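Local structure of iron transport multicopper oxidase FET3 (Saccharomyces cerevisiae, 1ZPU) at residues A[296-310]-A[429-442]. The protein oxidises Fe(2+) to Fe(3+) with molecular oxygen, using four bound copper ions, feeding the ferric permease FTR1 in high-affinity iron uptake, and also oxidises Cu(+). Numbering follows the deposited sequence.
Sequences FLDDFYLQPYEKEAI and FPEYPMRRDTLYVR. With NAG (2-acetamido-2-deoxy-beta-D-glucopyranose), chain I; NAG (2-acetamido-2-deoxy-beta-D-glucopyranose), chain B.
The guanidinium of R435 carries E308 on one face and the backbone carbonyl of E306 at its edge. Over the face the E308 carboxylate is stacked, its plane only 18° from that of the guanidinium; E308 OE1 sits 3.3 Å from R435 NE, a salt bridge of charge alone, since no N-H points at it. At the edge, in plane, E306 O is gripped end-on by two nitrogens, R435 NH1 at 3.0 Å and NH2 at 3.1 Å, while P304 CB packs against NH1. With an alanine here, E306 O would probably lose both donors and the E308 carboxylate its countercharge, so that this bend would be less firmly held. R442 takes D298 at its guanidinium edge in a salt bridge with a weak NH2 to OD2 hydrogen bond, the planes nearly perpendicular; the stronger polar partner of D298 is R406. The F296 ring has Y440 OH at its edge. In the third plastocyanin-like domain, a cupredoxin fold, 434-436 and 438-441 are edge strands of the two facing sheets, and the loop 296-310, which lies between strands 271-277 and 316-326, runs past both. D299 OD2 makes a salt bridge with R436 NH1, the two planes 69° apart, and R436 continues to D216. The D299 chi1 of 55° puts CG between its own backbone N and carbonyl carbon, turning the carboxylate toward R436, while OD1 pairs with R406 in a second salt bridge. M434 lays CG 3.4 Å from D299 O. At the far end I310 N donates to E431 O (2.9 Å), and I310 CB rests 3.7 Å from P433 CG, with CD1 against F429 CB.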
loop_
_atom_site.group_PDB
_atom_site.type_symbol
_atom_site.label_atom_id
_atom_site.label_comp_id
_atom_site.label_asym_id
_atom_site.label_seq_id
_atom_site.Cartn_x
_atom_site.Cartn_y
_atom_site.Cartn_z
ATOM N N PHE A 296 12.867 15.463 -8.702
ATOM C CA PHE A 296 12.890 14.041 -8.375
ATOM C C PHE A 296 12.531 13.223 -9.612
ATOM O O PHE A 296 11.859 13.719 -10.519
ATOM C CB PHE A 296 11.897 13.726 -7.233
ATOM C CG PHE A 296 10.490 14.181 -7.515
ATOM C CD1 PHE A 296 9.602 13.358 -8.196
ATOM C CD2 PHE A 296 10.067 15.453 -7.126
ATOM C CE1 PHE A 296 8.313 13.784 -8.471
ATOM C CE2 PHE A 296 8.779 15.888 -7.404
ATOM C CZ PHE A 296 7.902 15.056 -8.082
ATOM N N LEU A 297 12.965 11.968 -9.632
ATOM C CA LEU A 297 12.621 11.029 -10.696
ATOM C C LEU A 297 11.112 10.816 -10.858
ATOM O O LEU A 297 10.417 10.511 -9.905
ATOM C CB LEU A 297 13.282 9.680 -10.417
ATOM C CG LEU A 297 12.941 8.512 -11.335
ATOM C CD1 LEU A 297 13.669 8.682 -12.664
ATOM C CD2 LEU A 297 13.335 7.228 -10.640
ATOM N N ASP A 298 10.618 10.983 -12.083
ATOM C CA ASP A 298 9.236 10.619 -12.407
ATOM C C ASP A 298 9.218 9.153 -12.829
ATOM O O ASP A 298 9.651 8.801 -13.934
ATOM C CB ASP A 298 8.636 11.523 -13.501
ATOM C CG ASP A 298 7.143 11.276 -13.716
ATOM O OD1 ASP A 298 6.627 10.238 -13.233
ATOM O OD2 ASP A 298 6.480 12.110 -14.376
ATOM N N ASP A 299 8.720 8.309 -11.933
ATOM C CA ASP A 299 8.719 6.868 -12.121
ATOM C C ASP A 299 7.947 6.418 -13.354
ATOM O O ASP A 299 8.109 5.285 -13.794
ATOM C CB ASP A 299 8.196 6.166 -10.874
ATOM C CG ASP A 299 6.816 6.659 -10.457
ATOM O OD1 ASP A 299 6.582 7.890 -10.494
ATOM O OD2 ASP A 299 5.962 5.829 -10.074
ATOM N N PHE A 300 7.128 7.303 -13.923
ATOM C CA PHE A 300 6.382 7.001 -15.152
ATOM C C PHE A 300 7.317 6.604 -16.311
ATOM O O PHE A 300 6.946 5.791 -17.167
ATOM C CB PHE A 300 5.490 8.191 -15.540
ATOM C CG PHE A 300 4.704 7.989 -16.812
ATOM C CD1 PHE A 300 3.393 7.525 -16.769
ATOM C CD2 PHE A 300 5.269 8.275 -18.059
ATOM C CE1 PHE A 300 2.656 7.329 -17.952
ATOM C CE2 PHE A 300 4.551 8.071 -19.229
ATOM C CZ PHE A 300 3.238 7.598 -19.174
ATOM N N TYR A 301 8.527 7.161 -16.332
ATOM C CA TYR A 301 9.460 6.929 -17.433
ATOM C C TYR A 301 10.449 5.786 -17.181
ATOM O O TYR A 301 11.310 5.507 -18.025
ATOM C CB TYR A 301 10.192 8.227 -17.779
ATOM C CG TYR A 301 9.276 9.302 -18.327
ATOM C CD1 TYR A 301 8.812 10.337 -17.509
ATOM C CD2 TYR A 301 8.868 9.285 -19.658
ATOM C CE1 TYR A 301 7.970 11.325 -18.003
ATOM C CE2 TYR A 301 8.028 10.262 -20.162
ATOM C CZ TYR A 301 7.583 11.278 -19.329
ATOM O OH TYR A 301 6.750 12.249 -19.836
ATOM N N LEU A 302 10.326 5.132 -16.023
ATOM C CA LEU A 302 11.117 3.933 -15.728
ATOM C C LEU A 302 10.856 2.807 -16.750
ATOM O O LEU A 302 9.759 2.706 -17.324
ATOM C CB LEU A 302 10.863 3.462 -14.307
ATOM C CG LEU A 302 11.883 3.847 -13.224
ATOM C CD1 LEU A 302 12.757 5.048 -13.587
ATOM C CD2 LEU A 302 11.156 4.067 -11.908
ATOM N N GLN A 303 11.876 1.986 -17.003
ATOM C CA GLN A 303 11.777 0.958 -18.042
ATOM C C GLN A 303 12.044 -0.422 -17.469
ATOM O O GLN A 303 13.190 -0.742 -17.137
ATOM C CB GLN A 303 12.745 1.246 -19.177
ATOM C CG GLN A 303 12.506 2.577 -19.843
ATOM C CD GLN A 303 13.642 2.998 -20.738
ATOM O OE1 GLN A 303 14.015 4.165 -20.764
ATOM N NE2 GLN A 303 14.203 2.051 -21.472
ATOM N N PRO A 304 10.982 -1.235 -17.320
ATOM C CA PRO A 304 11.091 -2.623 -16.877
ATOM C C PRO A 304 12.196 -3.390 -17.586
ATOM O O PRO A 304 12.357 -3.257 -18.799
ATOM C CB PRO A 304 9.739 -3.205 -17.271
ATOM C CG PRO A 304 8.814 -2.063 -17.120
ATOM C CD PRO A 304 9.577 -0.843 -17.529
ATOM N N TYR A 305 12.952 -4.182 -16.833
ATOM C CA TYR A 305 14.001 -5.026 -17.410
ATOM C C TYR A 305 13.391 -6.087 -18.320
ATOM O O TYR A 305 13.901 -6.342 -19.402
ATOM C CB TYR A 305 14.841 -5.679 -16.309
ATOM C CG TYR A 305 16.080 -6.389 -16.810
ATOM C CD1 TYR A 305 17.197 -5.668 -17.245
ATOM C CD2 TYR A 305 16.142 -7.783 -16.840
ATOM C CE1 TYR A 305 18.338 -6.315 -17.700
ATOM C CE2 TYR A 305 17.275 -8.437 -17.295
ATOM C CZ TYR A 305 18.371 -7.701 -17.726
ATOM O OH TYR A 305 19.498 -8.355 -18.188
ATOM N N GLU A 306 12.303 -6.707 -17.872
ATOM C CA GLU A 306 11.498 -7.558 -18.749
ATOM C C GLU A 306 10.429 -6.710 -19.430
ATOM O O GLU A 306 9.404 -6.367 -18.830
ATOM C CB GLU A 306 10.876 -8.737 -17.999
ATOM C CG GLU A 306 11.824 -9.916 -17.819
ATOM C CD GLU A 306 11.407 -10.829 -16.668
ATOM O OE1 GLU A 306 10.749 -10.344 -15.713
ATOM O OE2 GLU A 306 11.749 -12.034 -16.722
ATOM N N LYS A 307 10.704 -6.350 -20.679
ATOM C CA LYS A 307 9.796 -5.535 -21.475
ATOM C C LYS A 307 8.500 -6.269 -21.756
ATOM O O LYS A 307 8.501 -7.437 -22.147
ATOM C CB LYS A 307 10.425 -5.157 -22.821
ATOM C CG LYS A 307 11.532 -4.123 -22.750
ATOM C CD LYS A 307 12.098 -3.842 -24.156
ATOM C CE LYS A 307 13.625 -3.699 -24.038
ATOM N NZ LYS A 307 14.136 -2.576 -24.881
ATOM N N GLU A 308 7.395 -5.571 -21.563
ATOM C CA GLU A 308 6.107 -6.060 -22.006
ATOM C C GLU A 308 5.420 -4.935 -22.775
ATOM O O GLU A 308 5.264 -3.832 -22.261
ATOM C CB GLU A 308 5.271 -6.530 -20.805
ATOM C CG GLU A 308 5.678 -7.923 -20.262
ATOM C CD GLU A 308 5.102 -8.256 -18.862
ATOM O OE1 GLU A 308 4.266 -7.478 -18.327
ATOM O OE2 GLU A 308 5.498 -9.307 -18.293
ATOM N N ALA A 309 5.030 -5.204 -24.015
ATOM C CA ALA A 309 4.334 -4.211 -24.821
ATOM C C ALA A 309 3.009 -3.806 -24.173
ATOM O O ALA A 309 2.370 -4.616 -23.501
ATOM C CB ALA A 309 4.101 -4.750 -26.199
ATOM N N ILE A 310 2.610 -2.551 -24.370
ATOM C CA ILE A 310 1.313 -2.066 -23.896
ATOM C C ILE A 310 0.196 -3.007 -24.333
ATOM O O ILE A 310 0.174 -3.445 -25.474
ATOM C CB ILE A 310 1.022 -0.610 -24.373
ATOM C CG1 ILE A 310 -0.340 -0.121 -23.841
ATOM C CG2 ILE A 310 1.172 -0.476 -25.902
ATOM C CD1 ILE A 310 -0.647 1.343 -24.120
ATOM N N PHE A 429 0.222 7.027 -25.630
ATOM C CA PHE A 429 0.684 6.156 -24.551
ATOM C C PHE A 429 2.070 5.587 -24.888
ATOM O O PHE A 429 2.425 5.500 -26.070
ATOM C CB PHE A 429 -0.285 4.985 -24.336
ATOM C CG PHE A 429 -1.710 5.384 -24.052
ATOM C CD1 PHE A 429 -2.754 4.832 -24.796
ATOM C CD2 PHE A 429 -2.023 6.267 -23.020
ATOM C CE1 PHE A 429 -4.083 5.172 -24.534
ATOM C CE2 PHE A 429 -3.352 6.617 -22.748
ATOM C CZ PHE A 429 -4.381 6.068 -23.503
ATOM N N PRO A 430 2.852 5.184 -23.860
ATOM C CA PRO A 430 4.145 4.528 -24.108
ATOM C C PRO A 430 3.983 3.171 -24.790
ATOM O O PRO A 430 2.958 2.501 -24.601
ATOM C CB PRO A 430 4.712 4.325 -22.702
ATOM C CG PRO A 430 3.533 4.357 -21.806
ATOM C CD PRO A 430 2.579 5.320 -22.418
ATOM N N GLU A 431 4.984 2.778 -25.579
ATOM C CA GLU A 431 5.009 1.465 -26.216
ATOM C C GLU A 431 5.279 0.346 -25.210
ATOM O O GLU A 431 4.687 -0.734 -25.300
ATOM C CB GLU A 431 6.068 1.436 -27.302
ATOM C CG GLU A 431 5.684 2.186 -28.563
ATOM C CD GLU A 431 6.715 2.019 -29.662
ATOM O OE1 GLU A 431 7.902 1.764 -29.345
ATOM O OE2 GLU A 431 6.340 2.139 -30.847
ATOM N N TYR A 432 6.173 0.619 -24.259
ATOM C CA TYR A 432 6.535 -0.333 -23.218
ATOM C C TYR A 432 6.361 0.317 -21.839
ATOM O O TYR A 432 7.333 0.813 -21.251
ATOM C CB TYR A 432 7.975 -0.810 -23.409
ATOM C CG TYR A 432 8.186 -1.568 -24.692
ATOM C CD1 TYR A 432 8.684 -0.930 -25.827
ATOM C CD2 TYR A 432 7.867 -2.921 -24.778
ATOM C CE1 TYR A 432 8.863 -1.622 -27.014
ATOM C CE2 TYR A 432 8.044 -3.624 -25.959
ATOM C CZ TYR A 432 8.543 -2.970 -27.073
ATOM O OH TYR A 432 8.722 -3.670 -28.244
ATOM N N PRO A 433 5.119 0.301 -21.306
ATOM C CA PRO A 433 4.783 1.068 -20.116
ATOM C C PRO A 433 5.503 0.571 -18.886
ATOM O O PRO A 433 5.856 -0.605 -18.803
ATOM C CB PRO A 433 3.282 0.815 -19.941
ATOM C CG PRO A 433 2.815 0.292 -21.238
ATOM C CD PRO A 433 3.961 -0.466 -21.788
ATOM N N MET A 434 5.701 1.478 -17.938
ATOM C CA MET A 434 6.207 1.139 -16.626
ATOM C C MET A 434 5.186 0.236 -15.933
ATOM O O MET A 434 4.002 0.263 -16.273
ATOM C CB MET A 434 6.447 2.431 -15.842
ATOM C CG MET A 434 6.752 2.257 -14.380
ATOM S SD MET A 434 5.254 2.290 -13.374
ATOM C CE MET A 434 5.019 4.034 -13.058
ATOM N N ARG A 435 5.651 -0.569 -14.981
ATOM C CA ARG A 435 4.788 -1.444 -14.199
ATOM C C ARG A 435 5.103 -1.332 -12.706
ATOM O O ARG A 435 6.281 -1.301 -12.313
ATOM C CB ARG A 435 4.960 -2.888 -14.654
ATOM C CG ARG A 435 3.911 -3.371 -15.618
ATOM C CD ARG A 435 4.532 -4.151 -16.764
ATOM N NE ARG A 435 5.450 -5.197 -16.323
ATOM C CZ ARG A 435 6.567 -5.511 -16.968
ATOM N NH1 ARG A 435 6.898 -4.852 -18.072
ATOM N NH2 ARG A 435 7.354 -6.474 -16.513
ATOM N N ARG A 436 4.050 -1.274 -11.885
ATOM C CA ARG A 436 4.183 -1.298 -10.437
ATOM C C ARG A 436 2.840 -1.605 -9.779
ATOM O O ARG A 436 1.854 -1.841 -10.485
ATOM C CB ARG A 436 4.774 0.013 -9.918
ATOM C CG ARG A 436 3.949 1.297 -10.138
ATOM C CD ARG A 436 4.740 2.533 -9.680
ATOM N NE ARG A 436 5.505 2.220 -8.479
ATOM C CZ ARG A 436 6.498 2.945 -7.987
ATOM N NH1 ARG A 436 6.880 4.061 -8.584
ATOM N NH2 ARG A 436 7.110 2.551 -6.883
ATOM N N ASP A 437 2.799 -1.608 -8.443
ATOM C CA ASP A 437 1.560 -1.922 -7.736
ATOM C C ASP A 437 0.948 -0.718 -7.029
ATOM O O ASP A 437 -0.175 -0.780 -6.539
ATOM C CB ASP A 437 1.728 -3.125 -6.794
ATOM C CG ASP A 437 2.720 -2.868 -5.674
ATOM O OD1 ASP A 437 3.609 -3.733 -5.502
ATOM O OD2 ASP A 437 2.607 -1.829 -4.967
ATOM N N THR A 438 1.680 0.385 -6.992
ATOM C CA THR A 438 1.211 1.556 -6.277
ATOM C C THR A 438 1.650 2.789 -7.052
ATOM O O THR A 438 2.815 2.927 -7.397
ATOM C CB THR A 438 1.740 1.553 -4.819
ATOM O OG1 THR A 438 1.459 0.275 -4.216
ATOM C CG2 THR A 438 1.116 2.668 -3.987
ATOM N N LEU A 439 0.688 3.670 -7.316
ATOM C CA LEU A 439 0.851 4.794 -8.222
ATOM C C LEU A 439 0.041 5.971 -7.711
ATOM O O LEU A 439 -1.087 5.793 -7.305
ATOM C CB LEU A 439 0.348 4.403 -9.615
ATOM C CG LEU A 439 0.406 5.436 -10.742
ATOM C CD1 LEU A 439 1.791 5.470 -11.403
ATOM C CD2 LEU A 439 -0.693 5.179 -11.770
ATOM N N TYR A 440 0.617 7.169 -7.742
ATOM C CA TYR A 440 -0.096 8.368 -7.326
ATOM C C TYR A 440 -0.748 9.124 -8.495
ATOM O O TYR A 440 -0.169 9.222 -9.577
ATOM C CB TYR A 440 0.821 9.309 -6.518
ATOM C CG TYR A 440 1.983 9.971 -7.264
ATOM C CD1 TYR A 440 1.775 11.084 -8.073
ATOM C CD2 TYR A 440 3.283 9.508 -7.124
ATOM C CE1 TYR A 440 2.829 11.701 -8.747
ATOM C CE2 TYR A 440 4.337 10.114 -7.768
ATOM C CZ TYR A 440 4.109 11.213 -8.589
ATOM O OH TYR A 440 5.152 11.840 -9.250
ATOM N N VAL A 441 -1.959 9.638 -8.267
ATOM C CA VAL A 441 -2.509 10.724 -9.077
ATOM C C VAL A 441 -2.049 12.038 -8.501
ATOM O O VAL A 441 -1.998 12.204 -7.272
ATOM C CB VAL A 441 -4.036 10.853 -9.011
ATOM C CG1 VAL A 441 -4.654 10.706 -10.389
ATOM C CG2 VAL A 441 -4.646 9.949 -7.951
ATOM N N ARG A 442 -1.766 12.986 -9.385
ATOM C CA ARG A 442 -1.427 14.324 -8.964
ATOM C C ARG A 442 -2.706 15.089 -8.617
ATOM O O ARG A 442 -3.805 14.672 -8.999
ATOM C CB ARG A 442 -0.583 15.024 -10.038
ATOM C CG ARG A 442 0.830 14.456 -10.125
ATOM C CD ARG A 442 1.641 15.058 -11.253
ATOM N NE ARG A 442 2.961 14.432 -11.353
ATOM C CZ ARG A 442 3.358 13.637 -12.348
ATOM N NH1 ARG A 442 2.552 13.354 -13.361
ATOM N NH2 ARG A 442 4.581 13.120 -12.324
HETATM C C1 NAG I . 15.314 8.022 -16.741
HETATM C C2 NAG I . 14.780 7.256 -17.945
HETATM C C3 NAG I . 14.403 8.192 -19.113
HETATM C C4 NAG I . 13.863 9.588 -18.764
HETATM C C5 NAG I . 14.205 10.032 -17.331
HETATM C C6 NAG I . 13.151 10.970 -16.754
HETATM C C7 NAG I . 15.741 4.942 -18.132
HETATM C C8 NAG I . 14.714 4.343 -17.197
HETATM N N2 NAG I . 15.769 6.268 -18.359
HETATM O O3 NAG I . 13.428 7.573 -19.924
HETATM O O4 NAG I . 14.412 10.464 -19.748
HETATM O O5 NAG I . 14.287 8.939 -16.436
HETATM O O6 NAG I . 13.149 10.899 -15.342
HETATM O O7 NAG I . 16.549 4.195 -18.683
HETATM C C1 NAG B . 13.662 11.651 -20.174
HETATM C C2 NAG B . 13.481 11.729 -21.715
HETATM C C3 NAG B . 12.002 11.569 -22.153
HETATM C C4 NAG B . 11.011 12.408 -21.328
HETATM C C5 NAG B . 11.710 12.969 -20.087
HETATM C C6 NAG B . 10.773 13.624 -19.071
HETATM C C7 NAG B . 15.187 13.161 -22.937
HETATM C C8 NAG B . 16.122 14.261 -22.395
HETATM N N2 NAG B . 14.028 12.983 -22.268
HETATM O O3 NAG B . 11.604 10.214 -22.081
HETATM O O4 NAG B . 10.476 13.441 -22.127
HETATM O O5 NAG B . 12.435 11.903 -19.496
HETATM O O6 NAG B . 11.544 14.392 -18.164
HETATM O O7 NAG B . 15.510 12.507 -23.955
#